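Local coordinates for protein endo-arabinase (Bacteroides thetaiotaomicron, PDB 5C0P) that probably hydrolyses O-glycosidic bonds in L-arabinan as a glycoside hydrolase of family 43, and binds magnesium ions, at residues E15-P20 / V52-D57; D73-Q78 / L122-I127; L149-E154 / E162-R167; G270-S275 / T289-K294. All coordinates share one frame; numbering follows the deposited sequence.

Contact 1 of 4, residues E15-P20 / V52-D57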
loop_
_atom_site.group_PDB
_atom_site.type_symbol
_atom_site.label_atom_id
_atom_site.label_comp_id
_atom_site.label_asym_id
_atom_site.label_seq_id
_atom_site.Cartn_x
_atom_site.Cartn_y
_atom_site.Cartn_z
ATOM N N GLU A 15 -1.661 -14.046 -26.815
ATOM C CA GLU A 15 -0.868 -13.616 -25.665
ATOM C C GLU A 15 -0.361 -14.796 -24.856
ATOM O O GLU A 15 -1.142 -15.655 -24.452
ATOM C CB GLU A 15 -1.699 -12.715 -24.751
ATOM C CG GLU A 15 -1.860 -11.296 -25.239
ATOM C CD GLU A 15 -2.123 -10.344 -24.102
ATOM O OE1 GLU A 15 -2.884 -10.718 -23.190
ATOM O OE2 GLU A 15 -1.556 -9.234 -24.105
ATOM N N SER A 16 0.943 -14.836 -24.593
ATOM C CA SER A 16 1.478 -15.908 -23.765
ATOM C C SER A 16 1.926 -15.382 -22.402
ATOM O O SER A 16 2.473 -14.283 -22.286
ATOM C CB SER A 16 2.606 -16.658 -24.475
ATOM O OG SER A 16 3.815 -15.936 -24.418
ATOM N N PHE A 17 1.663 -16.174 -21.368
ATOM C CA PHE A 17 1.974 -15.791 -20.004
ATOM C C PHE A 17 2.940 -16.832 -19.475
ATOM O O PHE A 17 2.531 -17.919 -19.068
ATOM C CB PHE A 17 0.695 -15.768 -19.166
ATOM C CG PHE A 17 -0.313 -14.740 -19.617
ATOM C CD1 PHE A 17 -0.502 -13.579 -18.892
ATOM C CD2 PHE A 17 -1.070 -14.936 -20.767
ATOM C CE1 PHE A 17 -1.430 -12.631 -19.296
ATOM C CE2 PHE A 17 -1.988 -13.989 -21.180
ATOM C CZ PHE A 17 -2.170 -12.837 -20.446
ATOM N N THR A 18 4.225 -16.502 -19.493
ATOM C CA THR A 18 5.270 -17.504 -19.277
ATOM C C THR A 18 6.050 -17.348 -17.975
ATOM O O THR A 18 6.931 -18.158 -17.681
ATOM C CB THR A 18 6.277 -17.517 -20.444
ATOM O OG1 THR A 18 6.947 -16.254 -20.513
ATOM C CG2 THR A 18 5.564 -17.782 -21.764
ATOM N N ILE A 19 5.733 -16.312 -17.208
ATOM C CA ILE A 19 6.451 -16.026 -15.969
ATOM C C ILE A 19 5.697 -16.616 -14.783
ATOM O O ILE A 19 4.620 -16.130 -14.429
ATOM C CB ILE A 19 6.613 -14.516 -15.759
ATOM C CG1 ILE A 19 7.361 -13.893 -16.939
ATOM C CG2 ILE A 19 7.361 -14.233 -14.464
ATOM C CD1 ILE A 19 7.241 -12.381 -17.006
ATOM N N PRO A 20 6.260 -17.662 -14.160
ATOM C CA PRO A 20 5.540 -18.265 -13.031
ATOM C C PRO A 20 5.528 -17.329 -11.829
ATOM O O PRO A 20 6.532 -16.654 -11.571
ATOM C CB PRO A 20 6.375 -19.515 -12.707
ATOM C CG PRO A 20 7.281 -19.721 -13.892
ATOM C CD PRO A 20 7.514 -18.371 -14.468
ATOM N N VAL A 52 5.100 -3.182 -15.128
ATOM C CA VAL A 52 3.807 -3.815 -14.915
ATOM C C VAL A 52 3.746 -5.202 -15.553
ATOM O O VAL A 52 4.094 -5.384 -16.715
ATOM C CB VAL A 52 2.644 -2.909 -15.411
ATOM C CG1 VAL A 52 2.844 -2.486 -16.866
ATOM C CG2 VAL A 52 1.303 -3.604 -15.207
ATOM N N TYR A 53 3.330 -6.181 -14.757
ATOM C CA TYR A 53 3.059 -7.520 -15.259
ATOM C C TYR A 53 1.557 -7.749 -15.214
ATOM O O TYR A 53 0.858 -7.140 -14.411
ATOM C CB TYR A 53 3.755 -8.573 -14.397
ATOM C CG TYR A 53 5.262 -8.704 -14.583
ATOM C CD1 TYR A 53 5.984 -7.866 -15.437
ATOM C CD2 TYR A 53 5.959 -9.698 -13.919
ATOM C CE1 TYR A 53 7.373 -8.023 -15.602
ATOM C CE2 TYR A 53 7.330 -9.856 -14.078
ATOM C CZ TYR A 53 8.029 -9.024 -14.919
ATOM O OH TYR A 53 9.394 -9.212 -15.052
ATOM N N LYS A 54 1.069 -8.644 -16.067
ATOM C CA LYS A 54 -0.361 -8.881 -16.215
ATOM C C LYS A 54 -0.622 -10.380 -16.148
ATOM O O LYS A 54 0.234 -11.171 -16.537
ATOM C CB LYS A 54 -0.813 -8.346 -17.573
ATOM C CG LYS A 54 -2.307 -8.411 -17.854
ATOM C CD LYS A 54 -2.616 -7.844 -19.248
ATOM C CE LYS A 54 -2.215 -8.794 -20.368
ATOM N NZ LYS A 54 -2.497 -8.224 -21.722
ATOM N N SER A 55 -1.797 -10.768 -15.650
ATOM C CA SER A 55 -2.122 -12.188 -15.483
ATOM C C SER A 55 -3.616 -12.443 -15.636
ATOM O O SER A 55 -4.430 -11.604 -15.251
ATOM C CB SER A 55 -1.683 -12.674 -14.105
ATOM O OG SER A 55 -1.929 -14.066 -13.955
ATOM N N LYS A 56 -3.975 -13.598 -16.199
ATOM C CA LYS A 56 -5.370 -14.009 -16.255
ATOM C C LYS A 56 -5.832 -14.630 -14.944
ATOM O O LYS A 56 -7.027 -14.654 -14.674
ATOM C CB LYS A 56 -5.607 -15.036 -17.369
ATOM C CG LYS A 56 -5.394 -14.540 -18.788
ATOM C CD LYS A 56 -5.519 -15.720 -19.751
ATOM C CE LYS A 56 -5.455 -15.316 -21.214
ATOM N NZ LYS A 56 -5.664 -16.521 -22.078
ATOM N N ASP A 57 -4.895 -15.154 -14.148
ATOM C CA ASP A 57 -5.286 -16.053 -13.059
ATOM C C ASP A 57 -4.444 -15.989 -11.791
ATOM O O ASP A 57 -4.691 -16.768 -10.859
ATOM C CB ASP A 57 -5.327 -17.503 -13.556
ATOM C CG ASP A 57 -3.964 -18.013 -14.047
ATOM O OD1 ASP A 57 -2.960 -17.271 -13.969
ATOM O OD2 ASP A 57 -3.901 -19.177 -14.503
#
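The ring of F17 packs closely against the strand end at residues 52-57. Its rim atom CD1 lies 3.4 Å from K54 O, which meets the ring at the edge and near its plane, while K56 CG stands over one face, 4.0 Å from F17 CZ. Farther along the K56 chain, which is extended and crosses the phenyl group at about a right angle, CE touches F17 CE2 at 3.7 Å. A smaller apolar touch follows at I19, whose CD1 sits over one face of the Y53 ring, 4.2 Å from its centroid and 25° off the normal, a CH-pi contact displaced toward the ring rim.

The solvent side lies at E15 and K56. From exposed E15 a salt bridge runs to the end of a buried lysine: K54 NZ is 2.8 Å from E15 OE2, on its syn lone pair, and a weaker bond reaches E15 OE1. K54 gets there through a bend at chi3 (75°) in an otherwise extended chain, and its NZ has a second acid partner in E64.

The end-to-end directions of 15-19 and 53-56 are 115° apart. I19 makes its backbone hydrogen bond to W61 of strand 60-68, the strand between 19-20 and 50-55 in this antiparallel sheet.

Contact 2 of 4, residues D73-Q78 / L122-I127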
loop_
_atom_site.group_PDB
_atom_site.type_symbol
_atom_site.label_atom_id
_atom_site.label_comp_id
_atom_site.label_asym_id
_atom_site.label_seq_id
_atom_site.Cartn_x
_atom_site.Cartn_y
_atom_site.Cartn_z
ATOM N N ASP A 73 11.228 16.677 -15.463
ATOM C CA ASP A 73 10.574 17.709 -14.662
ATOM C C ASP A 73 9.653 17.174 -13.566
ATOM O O ASP A 73 9.069 17.954 -12.816
ATOM C CB ASP A 73 9.838 18.724 -15.546
ATOM C CG ASP A 73 8.702 18.109 -16.343
ATOM O OD1 ASP A 73 8.493 16.878 -16.283
ATOM O OD2 ASP A 73 8.020 18.873 -17.063
ATOM N N PHE A 74 9.537 15.855 -13.455
ATOM C CA PHE A 74 8.762 15.271 -12.362
ATOM C C PHE A 74 9.424 15.586 -11.030
ATOM O O PHE A 74 10.650 15.534 -10.904
ATOM C CB PHE A 74 8.652 13.766 -12.532
ATOM C CG PHE A 74 7.757 13.103 -11.522
ATOM C CD1 PHE A 74 6.409 13.438 -11.427
ATOM C CD2 PHE A 74 8.260 12.126 -10.681
ATOM C CE1 PHE A 74 5.575 12.802 -10.496
ATOM C CE2 PHE A 74 7.441 11.491 -9.750
ATOM C CZ PHE A 74 6.092 11.831 -9.659
ATOM N N TRP A 75 8.611 15.906 -10.026
ATOM C CA TRP A 75 9.132 16.382 -8.757
ATOM C C TRP A 75 9.980 15.362 -8.020
ATOM O O TRP A 75 10.891 15.738 -7.283
ATOM C CB TRP A 75 7.982 16.809 -7.840
ATOM C CG TRP A 75 7.225 15.659 -7.219
ATOM C CD1 TRP A 75 6.125 15.031 -7.730
ATOM C CD2 TRP A 75 7.496 15.028 -5.957
ATOM N NE1 TRP A 75 5.710 14.032 -6.880
ATOM C CE2 TRP A 75 6.528 14.013 -5.782
ATOM C CE3 TRP A 75 8.466 15.216 -4.964
ATOM C CZ2 TRP A 75 6.499 13.191 -4.644
ATOM C CZ3 TRP A 75 8.438 14.392 -3.837
ATOM C CH2 TRP A 75 7.463 13.398 -3.686
ATOM N N GLY A 76 9.663 14.082 -8.192
ATOM C CA GLY A 76 10.277 13.042 -7.382
ATOM C C GLY A 76 11.127 12.096 -8.204
ATOM O O GLY A 76 10.631 11.113 -8.742
ATOM N N GLN A 77 12.418 12.381 -8.281
ATOM C CA GLN A 77 13.293 11.582 -9.126
ATOM C C GLN A 77 13.867 10.363 -8.414
ATOM O O GLN A 77 14.494 9.517 -9.051
ATOM C CB GLN A 77 14.412 12.438 -9.709
ATOM C CG GLN A 77 13.921 13.574 -10.611
ATOM C CD GLN A 77 13.363 13.076 -11.936
ATOM O OE1 GLN A 77 13.890 12.134 -12.530
ATOM N NE2 GLN A 77 12.289 13.707 -12.406
ATOM N N GLN A 78 13.649 10.261 -7.105
ATOM C CA GLN A 78 14.209 9.152 -6.325
ATOM C C GLN A 78 13.140 8.250 -5.740
ATOM O O GLN A 78 11.969 8.644 -5.640
ATOM C CB GLN A 78 15.107 9.686 -5.193
ATOM C CG GLN A 78 16.339 10.415 -5.698
ATOM C CD GLN A 78 17.198 10.987 -4.589
ATOM O OE1 GLN A 78 17.535 12.170 -4.604
ATOM N NE2 GLN A 78 17.575 10.150 -3.635
ATOM N N LEU A 122 -0.867 13.432 -11.810
ATOM C CA LEU A 122 -2.164 14.081 -11.665
ATOM C C LEU A 122 -1.932 15.539 -11.299
ATOM O O LEU A 122 -2.515 16.446 -11.905
ATOM C CB LEU A 122 -3.007 13.348 -10.622
ATOM C CG LEU A 122 -4.412 13.897 -10.410
ATOM C CD1 LEU A 122 -5.230 13.837 -11.704
ATOM C CD2 LEU A 122 -5.089 13.141 -9.264
ATOM N N VAL A 123 -1.066 15.750 -10.305
ATOM C CA VAL A 123 -0.424 17.033 -10.033
ATOM C C VAL A 123 1.055 16.726 -9.787
ATOM O O VAL A 123 1.395 15.607 -9.366
ATOM C CB VAL A 123 -1.020 17.763 -8.803
ATOM C CG1 VAL A 123 -2.503 18.068 -9.017
ATOM C CG2 VAL A 123 -0.822 16.956 -7.537
ATOM N N ASN A 124 1.925 17.696 -10.060
ATOM C CA ASN A 124 3.366 17.458 -9.951
ATOM C C ASN A 124 3.926 17.758 -8.560
ATOM O O ASN A 124 4.850 18.566 -8.387
ATOM C CB ASN A 124 4.130 18.236 -11.013
ATOM C CG ASN A 124 5.577 17.776 -11.138
ATOM O OD1 ASN A 124 5.906 16.641 -10.776
ATOM N ND2 ASN A 124 6.441 18.651 -11.640
ATOM N N LYS A 125 3.344 17.093 -7.567
ATOM C CA LYS A 125 3.790 17.199 -6.184
ATOM C C LYS A 125 3.110 16.117 -5.365
ATOM O O LYS A 125 2.099 15.545 -5.787
ATOM C CB LYS A 125 3.472 18.573 -5.591
ATOM C CG LYS A 125 2.006 18.915 -5.507
ATOM C CD LYS A 125 1.850 20.288 -4.856
ATOM C CE LYS A 125 0.445 20.846 -5.035
ATOM N NZ LYS A 125 0.355 22.294 -4.664
ATOM N N ALA A 126 3.664 15.835 -4.189
ATOM C CA ALA A 126 3.104 14.835 -3.297
ATOM C C ALA A 126 1.713 15.248 -2.819
ATOM O O ALA A 126 1.435 16.434 -2.656
ATOM C CB ALA A 126 4.016 14.635 -2.099
ATOM N N ILE A 127 0.863 14.256 -2.584
ATOM C CA ILE A 127 -0.444 14.476 -1.969
ATOM C C ILE A 127 -0.325 14.478 -0.437
ATOM O O ILE A 127 -1.158 15.048 0.269
ATOM C CB ILE A 127 -1.450 13.404 -2.458
ATOM C CG1 ILE A 127 -2.880 13.788 -2.075
ATOM C CG2 ILE A 127 -1.080 12.016 -1.929
ATOM C CD1 ILE A 127 -3.335 15.117 -2.650
#
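N124 reaches the backbone of residues 73-75 with both ends of its amide, and these are the hydrogen bonds of the contact. OD1 accepts from W75 N at 2.9 Å (N-H...O angle 148°), and ND2 donates to D73 O at 3.0 Å (154°). With two bonds on opposite ends of the group, the rotation of the amide is fixed. CG of N124 lies opposite the backbone N (chi1 -167°), which carries the amide across to the other loop. N124 itself is the centre of an inverse gamma turn.

The two segments are irregular loops. Residues 73-78 lead from strand 60-68 into strand 78-88; the loop at 122-127 follows strand 120-121 and precedes strand 134-141. Both thus connect the four-stranded antiparallel sheet 78-121 to the sheets before and after it, near the protein surface. Such sheets are the blades of the five-bladed beta-propeller known for family 43.

K125 CA stands over the five-membered ring of W75, 3.8 Å from its centroid, as a CH-pi contact, and A126 N lies over the same face. N124 OD1 approaches that indole at its edge, in plane, and also comes 3.3 Å from F74 CD1. F74 in turn meets F68 and F98 edge-to-face.

The apolar part is small: A126 CB rests 3.8 Å from W75 CZ2, at the benzo end of the indole.

Contact 3 of 4, residues L149-E154 / E162-R167; sequences LLFCRE and EIYAQR
E162 O is gripped by three groups: R153 N donates to it at 2.9 Å, T204 OG1 bonds to it, and C152 CA leans on it at 3.3 Å as a CA-H...O contact. The return bond from E162 N to R153 O is weak, so the pairing slackens at this end. At its middle, F151 O receives the N-H of Y164 at 2.8 Å and 171°, and F151 N donates to Y164 O. The antiparallel register runs from L149-Q166 to R153-E162.

On the face of F151 and Y164, the phenyl group turns back over its partner: with CG set between backbone N and carbonyl carbon (chi1 66°), it brings Y164 CB over one face, 3.8 Å from the centroid. The two rings are near parallel, 13° apart, but slid so far that they barely overlap. Y164 OH donates to E162 OE1 at 2.6 Å, from above the carboxylate plane. R153 runs alongside E162, its CD 3.7 Å from E162 OE1, yet its guanidinium forms its salt bridge with E157 and a cation-pi contact with W132. The E162 side chain lies about 4 Å from a bound magnesium ion at the nearest atoms.

The other face carries L150, A165, C152 and I163, with C152 close to D136, a predicted modulator of the active-site acid. Strand 134-141 flanks 147-153, strand 178-184 flanks 162-168, and strand 205-211 packs over L150, C152 and I163.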
loop_
_atom_site.group_PDB
_atom_site.type_symbol
_atom_site.label_atom_id
_atom_site.label_comp_id
_atom_site.label_asym_id
_atom_site.label_seq_id
_atom_site.Cartn_x
_atom_site.Cartn_y
_atom_site.Cartn_z
ATOM N N LEU A 149 -7.261 9.206 1.753
ATOM C CA LEU A 149 -5.833 8.928 1.707
ATOM C C LEU A 149 -5.400 8.389 3.068
ATOM O O LEU A 149 -5.725 8.976 4.098
ATOM C CB LEU A 149 -5.075 10.225 1.413
ATOM C CG LEU A 149 -3.553 10.131 1.470
ATOM C CD1 LEU A 149 -3.050 9.342 0.260
ATOM C CD2 LEU A 149 -2.945 11.522 1.509
ATOM N N LEU A 150 -4.679 7.269 3.071
ATOM C CA LEU A 150 -4.036 6.764 4.287
ATOM C C LEU A 150 -2.544 6.851 4.027
ATOM O O LEU A 150 -2.098 6.567 2.926
ATOM C CB LEU A 150 -4.402 5.303 4.541
ATOM C CG LEU A 150 -5.876 4.927 4.487
ATOM C CD1 LEU A 150 -6.029 3.410 4.658
ATOM C CD2 LEU A 150 -6.653 5.686 5.535
ATOM N N PHE A 151 -1.761 7.260 5.017
ATOM C CA PHE A 151 -0.322 7.317 4.798
ATOM C C PHE A 151 0.462 7.172 6.086
ATOM O O PHE A 151 -0.088 7.296 7.187
ATOM C CB PHE A 151 0.098 8.586 4.032
ATOM C CG PHE A 151 -0.120 9.874 4.784
ATOM C CD1 PHE A 151 0.871 10.397 5.606
ATOM C CD2 PHE A 151 -1.314 10.577 4.644
ATOM C CE1 PHE A 151 0.669 11.595 6.279
ATOM C CE2 PHE A 151 -1.522 11.777 5.314
ATOM C CZ PHE A 151 -0.532 12.287 6.132
ATOM N N CYS A 152 1.753 6.911 5.933
ATOM C CA CYS A 152 2.657 6.835 7.075
ATOM C C CYS A 152 3.502 8.082 7.151
ATOM O O CYS A 152 3.923 8.629 6.130
ATOM C CB CYS A 152 3.618 5.666 6.896
ATOM S SG CYS A 152 2.808 4.083 6.780
ATOM N N ARG A 153 3.771 8.524 8.371
ATOM C CA ARG A 153 4.791 9.526 8.579
ATOM C C ARG A 153 5.970 8.755 9.131
ATOM O O ARG A 153 5.857 8.095 10.174
ATOM C CB ARG A 153 4.330 10.594 9.560
ATOM C CG ARG A 153 5.197 11.812 9.490
ATOM C CD ARG A 153 4.767 12.906 10.427
ATOM N NE ARG A 153 5.822 13.906 10.479
ATOM C CZ ARG A 153 5.822 14.947 11.296
ATOM N NH1 ARG A 153 4.813 15.122 12.135
ATOM N NH2 ARG A 153 6.830 15.807 11.275
ATOM N N GLU A 154 7.087 8.837 8.422
ATOM C CA GLU A 154 8.227 7.947 8.640
ATOM C C GLU A 154 8.847 8.005 10.035
ATOM O O GLU A 154 9.111 9.077 10.578
ATOM C CB GLU A 154 9.299 8.173 7.569
ATOM C CG GLU A 154 10.190 6.957 7.359
ATOM C CD GLU A 154 10.940 6.972 6.037
ATOM O OE1 GLU A 154 10.778 7.931 5.249
ATOM O OE2 GLU A 154 11.689 6.006 5.788
ATOM N N GLU A 162 3.991 6.765 12.630
ATOM C CA GLU A 162 2.618 7.242 12.691
ATOM C C GLU A 162 1.850 6.866 11.427
ATOM O O GLU A 162 2.418 6.801 10.343
ATOM C CB GLU A 162 2.618 8.762 12.871
ATOM C CG GLU A 162 3.204 9.208 14.226
ATOM C CD GLU A 162 3.409 10.710 14.355
ATOM O OE1 GLU A 162 3.158 11.458 13.381
ATOM O OE2 GLU A 162 3.832 11.149 15.452
ATOM N N ILE A 163 0.555 6.619 11.577
ATOM C CA ILE A 163 -0.326 6.412 10.435
ATOM C C ILE A 163 -1.456 7.444 10.488
ATOM O O ILE A 163 -2.046 7.680 11.554
ATOM C CB ILE A 163 -0.875 4.964 10.395
ATOM C CG1 ILE A 163 0.253 4.019 9.984
ATOM C CG2 ILE A 163 -2.045 4.852 9.418
ATOM C CD1 ILE A 163 -0.102 2.536 10.025
ATOM N N TYR A 164 -1.720 8.069 9.336
ATOM C CA TYR A 164 -2.704 9.154 9.204
ATOM C C TYR A 164 -3.788 8.829 8.194
ATOM O O TYR A 164 -3.550 8.081 7.250
ATOM C CB TYR A 164 -2.041 10.451 8.733
ATOM C CG TYR A 164 -1.200 11.109 9.786
ATOM C CD1 TYR A 164 0.113 10.717 9.991
ATOM C CD2 TYR A 164 -1.717 12.131 10.574
ATOM C CE1 TYR A 164 0.880 11.309 10.976
ATOM C CE2 TYR A 164 -0.955 12.727 11.564
ATOM C CZ TYR A 164 0.346 12.318 11.752
ATOM O OH TYR A 164 1.111 12.915 12.733
ATOM N N ALA A 165 -4.965 9.420 8.388
ATOM C CA ALA A 165 -6.003 9.430 7.362
ATOM C C ALA A 165 -6.381 10.867 7.011
ATOM O O ALA A 165 -6.295 11.770 7.852
ATOM C CB ALA A 165 -7.230 8.669 7.825
ATOM N N GLN A 166 -6.828 11.075 5.775
ATOM C CA GLN A 166 -7.234 12.403 5.342
ATOM C C GLN A 166 -8.176 12.257 4.155
ATOM O O GLN A 166 -7.891 11.468 3.259
ATOM C CB GLN A 166 -5.993 13.196 4.919
ATOM C CG GLN A 166 -6.222 14.688 4.751
ATOM C CD GLN A 166 -4.937 15.434 4.501
ATOM O OE1 GLN A 166 -3.888 14.833 4.245
ATOM N NE2 GLN A 166 -5.009 16.757 4.559
ATOM N N ARG A 167 -9.275 13.009 4.122
ATOM C CA ARG A 167 -10.145 12.945 2.940
ATOM C C ARG A 167 -9.441 13.506 1.712
ATOM O O ARG A 167 -8.658 14.464 1.805
ATOM C CB ARG A 167 -11.469 13.685 3.153
ATOM C CG ARG A 167 -12.470 12.950 4.049
ATOM C CD ARG A 167 -13.858 13.585 3.918
ATOM N NE ARG A 167 -14.873 12.917 4.740
ATOM C CZ ARG A 167 -15.463 11.770 4.404
ATOM N NH1 ARG A 167 -15.127 11.167 3.265
ATOM N NH2 ARG A 167 -16.372 11.221 5.208
#

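Contact 4 of 4, residues G270-S275 / T289-K294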
loop_
_atom_site.group_PDB
_atom_site.type_symbol
_atom_site.label_atom_id
_atom_site.label_comp_id
_atom_site.label_asym_id
_atom_site.label_seq_id
_atom_site.Cartn_x
_atom_site.Cartn_y
_atom_site.Cartn_z
ATOM N N GLY A 270 -14.738 -13.816 -6.784
ATOM C CA GLY A 270 -15.284 -13.259 -5.558
ATOM C C GLY A 270 -14.600 -13.738 -4.288
ATOM O O GLY A 270 -15.029 -13.376 -3.194
ATOM N N ARG A 271 -13.536 -14.530 -4.428
ATOM C CA ARG A 271 -12.798 -15.048 -3.269
ATOM C C ARG A 271 -11.881 -13.980 -2.700
ATOM O O ARG A 271 -11.083 -13.392 -3.430
ATOM C CB ARG A 271 -11.920 -16.236 -3.667
ATOM C CG ARG A 271 -12.631 -17.557 -3.904
ATOM C CD ARG A 271 -11.609 -18.656 -4.218
ATOM N NE ARG A 271 -11.013 -18.487 -5.543
ATOM C CZ ARG A 271 -9.738 -18.736 -5.844
ATOM N NH1 ARG A 271 -9.303 -18.553 -7.086
ATOM N NH2 ARG A 271 -8.892 -19.158 -4.912
ATOM N N LEU A 272 -11.959 -13.746 -1.392
ATOM C CA LEU A 272 -11.059 -12.783 -0.764
ATOM C C LEU A 272 -9.633 -13.343 -0.673
ATOM O O LEU A 272 -9.419 -14.495 -0.250
ATOM C CB LEU A 272 -11.585 -12.369 0.616
ATOM C CG LEU A 272 -10.925 -11.177 1.302
ATOM C CD1 LEU A 272 -11.198 -9.877 0.537
ATOM C CD2 LEU A 272 -11.408 -11.064 2.753
HETATM N N MSE A 273 -8.672 -12.527 -1.108
HETATM C CA MSE A 273 -7.263 -12.910 -1.147
HETATM C C MSE A 273 -6.418 -11.855 -0.454
HETATM O O MSE A 273 -6.783 -10.681 -0.423
HETATM C CB MSE A 273 -6.764 -12.999 -2.599
HETATM C CG MSE A 273 -7.647 -13.784 -3.540
HETATM SE SE MSE A 273 -7.503 -15.686 -3.233
HETATM C CE MSE A 273 -5.672 -15.906 -3.794
ATOM N N ILE A 274 -5.265 -12.272 0.065
ATOM C CA ILE A 274 -4.254 -11.333 0.547
ATOM C C ILE A 274 -3.021 -11.431 -0.353
ATOM O O ILE A 274 -2.698 -12.503 -0.857
ATOM C CB ILE A 274 -3.898 -11.582 2.037
ATOM C CG1 ILE A 274 -2.978 -10.476 2.582
ATOM C CG2 ILE A 274 -3.271 -12.955 2.229
ATOM C CD1 ILE A 274 -2.855 -10.484 4.112
ATOM N N SER A 275 -2.372 -10.293 -0.575
ATOM C CA SER A 275 -1.117 -10.233 -1.321
ATOM C C SER A 275 -0.085 -9.463 -0.503
ATOM O O SER A 275 -0.353 -8.339 -0.045
ATOM C CB SER A 275 -1.347 -9.534 -2.667
ATOM O OG SER A 275 -0.128 -9.329 -3.373
ATOM N N THR A 289 -2.653 -15.485 -1.462
ATOM C CA THR A 289 -3.327 -16.652 -0.922
ATOM C C THR A 289 -4.700 -16.266 -0.355
ATOM O O THR A 289 -4.922 -15.108 0.011
ATOM C CB THR A 289 -2.408 -17.302 0.144
ATOM O OG1 THR A 289 -2.902 -18.589 0.533
ATOM C CG2 THR A 289 -2.277 -16.399 1.347
ATOM N N PRO A 290 -5.635 -17.233 -0.297
ATOM C CA PRO A 290 -6.950 -16.897 0.261
ATOM C C PRO A 290 -6.850 -16.451 1.708
ATOM O O PRO A 290 -5.986 -16.918 2.465
ATOM C CB PRO A 290 -7.716 -18.214 0.180
ATOM C CG PRO A 290 -7.072 -18.957 -0.952
ATOM C CD PRO A 290 -5.610 -18.587 -0.882
ATOM N N ILE A 291 -7.736 -15.545 2.090
ATOM C CA ILE A 291 -7.802 -15.093 3.468
ATOM C C ILE A 291 -9.256 -15.058 3.907
ATOM O O ILE A 291 -10.157 -14.874 3.088
ATOM C CB ILE A 291 -7.127 -13.721 3.630
ATOM C CG1 ILE A 291 -6.957 -13.363 5.110
ATOM C CG2 ILE A 291 -7.913 -12.644 2.916
ATOM C CD1 ILE A 291 -6.106 -12.124 5.331
ATOM N N TYR A 292 -9.486 -15.270 5.197
ATOM C CA TYR A 292 -10.834 -15.428 5.702
ATOM C C TYR A 292 -11.089 -14.509 6.879
ATOM O O TYR A 292 -10.175 -14.166 7.627
ATOM C CB TYR A 292 -11.054 -16.880 6.125
ATOM C CG TYR A 292 -10.841 -17.865 4.995
ATOM C CD1 TYR A 292 -11.902 -18.271 4.201
ATOM C CD2 TYR A 292 -9.576 -18.380 4.719
ATOM C CE1 TYR A 292 -11.717 -19.163 3.167
ATOM C CE2 TYR A 292 -9.383 -19.281 3.686
ATOM C CZ TYR A 292 -10.459 -19.662 2.912
ATOM O OH TYR A 292 -10.290 -20.555 1.872
ATOM N N ILE A 293 -12.347 -14.117 7.033
ATOM C CA ILE A 293 -12.765 -13.302 8.155
ATOM C C ILE A 293 -13.484 -14.193 9.159
ATOM O O ILE A 293 -14.391 -14.956 8.804
ATOM C CB ILE A 293 -13.687 -12.173 7.683
ATOM C CG1 ILE A 293 -12.903 -11.221 6.776
ATOM C CG2 ILE A 293 -14.270 -11.419 8.862
ATOM C CD1 ILE A 293 -13.752 -10.537 5.744
ATOM N N LYS A 294 -13.060 -14.129 10.417
ATOM C CA LYS A 294 -13.699 -14.909 11.465
ATOM C C LYS A 294 -13.842 -14.012 12.678
ATOM O O LYS A 294 -12.866 -13.391 13.103
ATOM C CB LYS A 294 -12.862 -16.141 11.816
ATOM C CG LYS A 294 -13.580 -17.158 12.697
#
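I274 and T289 form a hydrogen-bonded pair of the beta hairpin 272-278/285-290, with their side chains on one face of the sheet. I274 N donates to T289 O at 2.9 Å (171°), and T289 N returns a bond to I274 O. One pair along, M273 faces P290 without such bonds, and the chain then swings off; I291 N still reaches L272 O at 3.1 Å, though from above the carbonyl plane.

The isoleucines show how torsions direct the packing. I274 and I291 both carry CG1 trans to the backbone N (chi1 -172° and -169°); with the chains extended to CD1, this brings their CD1 atoms to within 3.8 Å of each other as the chains cross obliquely. The same rotation places CG2 between the backbone N and the carbonyl carbon: in I291 it touches L272 CG at 3.7 Å, and in I274 it meets T289 CG2 at 3.7 Å, those two side chains lying side by side in the T289 conformer given here, one of two. L272 sends CD2 to I293 CD1, crossing it at about a right angle, while F298 covers L272, I291 and I293.

Selenomethionine M273 diverges from P290 at its CB, but its chain bends at both chi2 and chi3 and curls back over P290. That double bend lays the selenium 3.7 Å from P290 CA and puts M273 CE 4.0 Å from P290 CD.

Contact 3 is the buried one, its centre about 11 Å from the centre of the chain; contact 2 lies at the surface, and contacts 1 and 4 are partly buried. Contacts 3 and 4 are strand pairings, with five bridged residue pairs in contact 3 and two in contact 4. Contact 1 joins segments of one sheet by side chains, with a salt bridge from exposed E15 to buried K54, whereas contact 2 ties loops with an asparagine amide and an indole face. Contacts 2 and 3 touch, through I127 CG2 and L149 CD2 at 3.9 Å; contacts 1 and 4 come within about 6 Å at their nearest atoms without meeting.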